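Local coordinates for protein formylmethanofuran--tetrahydromethanopterin formyltransferase (Methanosarcina barkeri, PDB 1M5S) that probably catalyses the reversible transfer of a formyl group from formylmethanofuran to tetrahydromethanopterin, a step of methanogenesis from carbon dioxide, at residues A[133-141]-A[148-156]. Numbering follows the deposited sequence.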
ATOM      1  N   GLN A 133      -5.068 -23.887  24.457  1.00 32.23           N
ATOM      2  CA  GLN A 133      -3.633 -24.035  24.284  1.00 37.72           C
ATOM      3  C   GLN A 133      -3.261 -24.019  22.804  1.00 40.26           C
ATOM      4  O   GLN A 133      -3.624 -24.931  22.054  1.00 40.55           O
ATOM      5  CB  GLN A 133      -3.172 -25.345  24.917  1.00 42.09           C
ATOM      6  CG  GLN A 133      -1.707 -25.638  24.736  1.00 49.52           C
ATOM      7  CD  GLN A 133      -1.083 -26.182  25.995  1.00 60.42           C
ATOM      8  OE1 GLN A 133      -1.238 -25.606  27.077  1.00 60.26           O
ATOM      9  NE2 GLN A 133      -0.381 -27.306  25.872  1.00 51.36           N
ATOM     10  N   ILE A 134      -2.524 -22.987  22.394  1.00 38.92           N
ATOM     11  CA  ILE A 134      -2.007 -22.903  21.028  1.00 36.06           C
ATOM     12  C   ILE A 134      -0.480 -23.077  20.985  1.00 36.57           C
ATOM     13  O   ILE A 134       0.275 -22.281  21.560  1.00 33.42           O
ATOM     14  CB  ILE A 134      -2.434 -21.559  20.352  1.00 36.99           C
ATOM     15  CG1 ILE A 134      -3.941 -21.567  20.087  1.00 38.39           C
ATOM     16  CG2 ILE A 134      -1.728 -21.372  19.013  1.00 36.38           C
ATOM     17  CD1 ILE A 134      -4.694 -20.492  20.805  1.00 44.81           C
ATOM     18  N   ALA A 135      -0.042 -24.157  20.341  1.00 30.35           N
ATOM     19  CA  ALA A 135       1.374 -24.477  20.216  1.00 43.05           C
ATOM     20  C   ALA A 135       2.062 -24.416  21.581  1.00 43.27           C
ATOM     21  O   ALA A 135       2.998 -23.647  21.783  1.00 39.58           O
ATOM     22  CB  ALA A 135       2.039 -23.518  19.227  1.00 45.30           C
ATOM     23  N   GLY A 136       1.500 -25.138  22.552  1.00 46.60           N
ATOM     24  CA  GLY A 136       2.091 -25.200  23.880  1.00 40.89           C
ATOM     25  C   GLY A 136       1.862 -23.959  24.729  1.00 40.29           C
ATOM     26  O   GLY A 136       2.051 -23.988  25.944  1.00 49.93           O
ATOM     27  N   ARG A 137       1.430 -22.880  24.083  1.00 34.89           N
ATOM     28  CA  ARG A 137       1.204 -21.584  24.748  1.00 29.87           C
ATOM     29  C   ARG A 137      -0.197 -21.525  25.368  1.00 35.35           C
ATOM     30  O   ARG A 137      -1.177 -22.001  24.777  1.00 36.72           O
ATOM     31  CB  ARG A 137       1.320 -20.444  23.736  1.00 37.38           C
ATOM     32  CG  ARG A 137       2.745 -20.237  23.216  1.00 41.52           C
ATOM     33  CD  ARG A 137       2.881 -18.980  22.354  1.00 34.37           C
ATOM     34  NE  ARG A 137       4.131 -18.941  21.583  1.00 31.45           N
ATOM     35  CZ  ARG A 137       4.918 -17.861  21.491  1.00 32.99           C
ATOM     36  NH1 ARG A 137       4.600 -16.721  22.119  1.00 34.41           N
ATOM     37  NH2 ARG A 137       6.058 -17.821  20.788  1.00 44.35           N
ATOM     38  N   LYS A 138      -0.259 -20.967  26.573  1.00 37.65           N
ATOM     39  CA  LYS A 138      -1.507 -20.778  27.302  1.00 34.05           C
ATOM     40  C   LYS A 138      -2.233 -19.528  26.811  1.00 30.68           C
ATOM     41  O   LYS A 138      -1.765 -18.399  27.012  1.00 30.56           O
ATOM     42  CB  LYS A 138      -1.226 -20.660  28.802  1.00 38.17           C
ATOM     43  CG  LYS A 138      -2.471 -20.487  29.659  1.00 44.10           C
ATOM     44  CD  LYS A 138      -2.136 -20.576  31.139  1.00 47.67           C
ATOM     45  CE  LYS A 138      -3.313 -20.156  31.998  1.00 53.71           C
ATOM     46  NZ  LYS A 138      -2.982 -20.234  33.453  1.00 61.46           N
ATOM     47  N   VAL A 139      -3.436 -19.739  26.277  1.00 31.97           N
ATOM     48  CA  VAL A 139      -4.191 -18.691  25.593  1.00 29.09           C
ATOM     49  C   VAL A 139      -5.619 -18.562  26.133  1.00 26.69           C
ATOM     50  O   VAL A 139      -6.289 -19.554  26.419  1.00 35.43           O
ATOM     51  CB  VAL A 139      -4.246 -18.959  24.066  1.00 28.73           C
ATOM     52  CG1 VAL A 139      -5.098 -17.906  23.377  1.00 35.44           C
ATOM     53  CG2 VAL A 139      -2.845 -18.988  23.493  1.00 31.55           C
ATOM     54  N   TYR A 140      -6.100 -17.331  26.205  1.00 24.43           N
ATOM     55  CA  TYR A 140      -7.467 -17.039  26.651  1.00 25.24           C
ATOM     56  C   TYR A 140      -8.335 -16.695  25.449  1.00 34.27           C
ATOM     57  O   TYR A 140      -7.914 -15.948  24.553  1.00 29.59           O
ATOM     58  CB  TYR A 140      -7.474 -15.861  27.624  1.00 28.10           C
ATOM     59  CG  TYR A 140      -6.889 -16.239  28.975  1.00 33.47           C
ATOM     60  CD1 TYR A 140      -7.651 -16.986  29.878  1.00 38.63           C
ATOM     61  CD2 TYR A 140      -5.591 -15.842  29.299  1.00 36.71           C
ATOM     62  CE1 TYR A 140      -7.100 -17.359  31.108  1.00 39.33           C
ATOM     63  CE2 TYR A 140      -5.037 -16.221  30.525  1.00 45.03           C
ATOM     64  CZ  TYR A 140      -5.790 -16.982  31.428  1.00 43.86           C
ATOM     65  OH  TYR A 140      -5.246 -17.360  32.614  1.00 45.08           O
ATOM     66  N   LYS A 141      -9.501 -17.334  25.388  1.00 28.43           N
ATOM     67  CA  LYS A 141     -10.511 -17.050  24.370  1.00 31.23           C
ATOM     68  C   LYS A 141     -11.499 -16.025  24.913  1.00 26.10           C
ATOM     69  O   LYS A 141     -12.143 -16.258  25.935  1.00 28.55           O
ATOM     70  CB  LYS A 141     -11.264 -18.334  24.008  1.00 29.83           C
ATOM     71  CG  LYS A 141     -10.806 -19.006  22.741  1.00 42.63           C
ATOM     72  CD  LYS A 141     -11.893 -19.934  22.210  1.00 43.58           C
ATOM     73  CE  LYS A 141     -11.357 -21.336  21.980  1.00 53.64           C
ATOM     74  NZ  LYS A 141     -12.467 -22.282  21.672  1.00 58.06           N
ATOM     75  N   ASP A 148     -13.888 -15.377  18.101  1.00 24.76           N
ATOM     76  CA  ASP A 148     -13.123 -15.476  19.346  1.00 25.40           C
ATOM     77  C   ASP A 148     -11.791 -14.731  19.209  1.00 27.96           C
ATOM     78  O   ASP A 148     -11.041 -14.954  18.252  1.00 25.94           O
ATOM     79  CB  ASP A 148     -12.842 -16.946  19.685  1.00 25.01           C
ATOM     80  CG  ASP A 148     -14.106 -17.734  20.019  1.00 31.18           C
ATOM     81  OD1 ASP A 148     -14.962 -17.218  20.772  1.00 34.87           O
ATOM     82  OD2 ASP A 148     -14.195 -18.915  19.613  1.00 33.21           O
ATOM     83  N   PHE A 149     -11.530 -13.801  20.124  1.00 24.35           N
ATOM     84  CA  PHE A 149     -10.222 -13.158  20.204  1.00 23.51           C
ATOM     85  C   PHE A 149      -9.293 -14.002  21.086  1.00 27.65           C
ATOM     86  O   PHE A 149      -9.658 -14.387  22.193  1.00 28.13           O
ATOM     87  CB  PHE A 149     -10.361 -11.743  20.772  1.00 28.84           C
ATOM     88  CG  PHE A 149      -9.046 -11.056  21.042  1.00 30.28           C
ATOM     89  CD1 PHE A 149      -8.152 -10.797  20.007  1.00 26.70           C
ATOM     90  CD2 PHE A 149      -8.710 -10.651  22.334  1.00 35.32           C
ATOM     91  CE1 PHE A 149      -6.945 -10.147  20.249  1.00 24.92           C
ATOM     92  CE2 PHE A 149      -7.501  -9.995  22.591  1.00 24.22           C
ATOM     93  CZ  PHE A 149      -6.618  -9.744  21.544  1.00 32.51           C
ATOM     94  N   LEU A 150      -8.133 -14.361  20.548  1.00 22.73           N
ATOM     95  CA  LEU A 150      -7.160 -15.163  21.280  1.00 26.23           C
ATOM     96  C   LEU A 150      -6.022 -14.286  21.802  1.00 27.97           C
ATOM     97  O   LEU A 150      -5.491 -13.450  21.075  1.00 19.61           O
ATOM     98  CB  LEU A 150      -6.608 -16.271  20.379  1.00 27.34           C
ATOM     99  CG  LEU A 150      -7.386 -17.595  20.299  1.00 32.41           C
ATOM    100  CD1 LEU A 150      -8.879 -17.366  20.351  1.00 33.24           C
ATOM    101  CD2 LEU A 150      -7.008 -18.317  19.023  1.00 25.42           C
ATOM    102  N   ALA A 151      -5.719 -14.420  23.092  1.00 24.27           N
ATOM    103  CA  ALA A 151      -4.641 -13.656  23.719  1.00 22.67           C
ATOM    104  C   ALA A 151      -3.848 -14.534  24.687  1.00 32.13           C
ATOM    105  O   ALA A 151      -4.387 -15.014  25.684  1.00 30.53           O
ATOM    106  CB  ALA A 151      -5.213 -12.435  24.459  1.00 17.49           C
ATOM    107  N   GLU A 152      -2.564 -14.730  24.401  1.00 29.77           N
ATOM    108  CA  GLU A 152      -1.678 -15.449  25.316  1.00 29.53           C
ATOM    109  C   GLU A 152      -1.698 -14.803  26.704  1.00 22.86           C
ATOM    110  O   GLU A 152      -1.935 -13.596  26.836  1.00 26.30           O
ATOM    111  CB  GLU A 152      -0.250 -15.458  24.772  1.00 31.74           C
ATOM    112  CG  GLU A 152       0.734 -16.266  25.607  1.00 34.97           C
ATOM    113  CD  GLU A 152       1.959 -16.700  24.821  1.00 39.94           C
ATOM    114  OE1 GLU A 152       2.022 -16.426  23.604  1.00 32.70           O
ATOM    115  OE2 GLU A 152       2.858 -17.329  25.418  1.00 36.58           O
ATOM    116  N   GLU A 153      -1.484 -15.611  27.739  1.00 30.60           N
ATOM    117  CA  GLU A 153      -1.615 -15.130  29.108  1.00 29.75           C
ATOM    118  C   GLU A 153      -0.723 -13.921  29.389  1.00 27.99           C
ATOM    119  O   GLU A 153      -1.182 -12.899  29.910  1.00 25.96           O
ATOM    120  CB  GLU A 153      -1.284 -16.247  30.093  1.00 38.97           C
ATOM    121  CG  GLU A 153      -1.335 -15.794  31.547  1.00 49.35           C
ATOM    122  CD  GLU A 153      -1.028 -16.908  32.518  1.00 51.80           C
ATOM    123  OE1 GLU A 153      -0.023 -17.627  32.311  1.00 54.69           O
ATOM    124  OE2 GLU A 153      -1.806 -17.066  33.483  1.00 59.99           O
ATOM    125  N   ASN A 154       0.535 -14.029  28.975  1.00 30.30           N
ATOM    126  CA  ASN A 154       1.559 -13.059  29.341  1.00 29.62           C
ATOM    127  C   ASN A 154       2.175 -12.371  28.130  1.00 30.42           C
ATOM    128  O   ASN A 154       2.250 -12.944  27.044  1.00 35.10           O
ATOM    129  CB  ASN A 154       2.679 -13.750  30.132  1.00 34.29           C
ATOM    130  CG  ASN A 154       2.305 -14.009  31.579  1.00 29.40           C
ATOM    131  OD1 ASN A 154       1.623 -13.201  32.218  1.00 32.48           O
ATOM    132  ND2 ASN A 154       2.781 -15.126  32.114  1.00 35.69           N
ATOM    133  N   ILE A 155       2.667 -11.158  28.351  1.00 28.56           N
ATOM    134  CA  ILE A 155       3.598 -10.520  27.429  1.00 34.48           C
ATOM    135  C   ILE A 155       4.899 -10.153  28.161  1.00 33.16           C
ATOM    136  O   ILE A 155       4.885  -9.407  29.146  1.00 36.09           O
ATOM    137  CB  ILE A 155       2.971  -9.259  26.797  1.00 31.64           C
ATOM    138  CG1 ILE A 155       1.922  -9.672  25.767  1.00 33.54           C
ATOM    139  CG2 ILE A 155       4.042  -8.403  26.129  1.00 31.40           C
ATOM    140  CD1 ILE A 155       0.727  -8.788  25.766  1.00 47.75           C
ATOM    141  N   GLY A 156       6.011 -10.690  27.667  1.00 32.27           N
ATOM    142  CA  GLY A 156       7.306 -10.441  28.274  1.00 32.83           C
ATOM    143  C   GLY A 156       7.864  -9.059  28.000  1.00 38.50           C
ATOM    144  O   GLY A 156       7.532  -8.413  26.996  1.00 27.72           O
TER
HETATM  145  O   HOH W   1       1.844 -19.415  27.557  1.00 38.02           O
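Strands 137-141 and 148-152 form an antiparallel beta hairpin, in which Tyr140 and Ala151 make the hydrogen-bonded pair: Tyr140 N reaches Ala151 O at 2.9 Å, and Ala151 N returns to Tyr140 O. Val139-Glu152 and Lys141-Leu150 are non-hydrogen-bonded pairs. At the end of the pairing, Glu153 N still donates to Lys138 O. A type I' turn from Ile134 to Arg137 joins strand 130-134 to this hairpin, forming a beta meander.

Val139, Lys141, Leu150 and Glu152 share one face. Leu150 CD2 meets Ile134 CD1 at 3.6 Å, and the two side chains cross at about a right angle. Leu150 CB rests on Val139 CG1.

Arg137 forms a salt bridge with Glu152. NH1 donates to Glu152 OE1 at 3.0 Å, with an N-H...O angle of 174°. OE1 lies in the guanidinium plane and uses its syn lone pair, yet the carboxylate is turned 82° from that plane. Glu152 CG is anti to the backbone N (chi1 -176°), and the extended chain carries the carboxylate to Arg137. Asn106 fixes both partners, its O accepting from NH1 and its N donating to OE1. An alanine in place of Arg137 would probably leave Glu152 OE1 without its cationic mate and Asn106 O without the NH1 donor.

Tyr140 and Ala151 point to the opposite face. Glu153, just past the paired strand, brings CB to 3.8 Å from Tyr140 CE2. Lys138 NZ makes a weak salt bridge to Glu153 OE2 at 3.4 Å. A water accepts from Lys138 N at 2.8 Å and donates to Glu152 OE2.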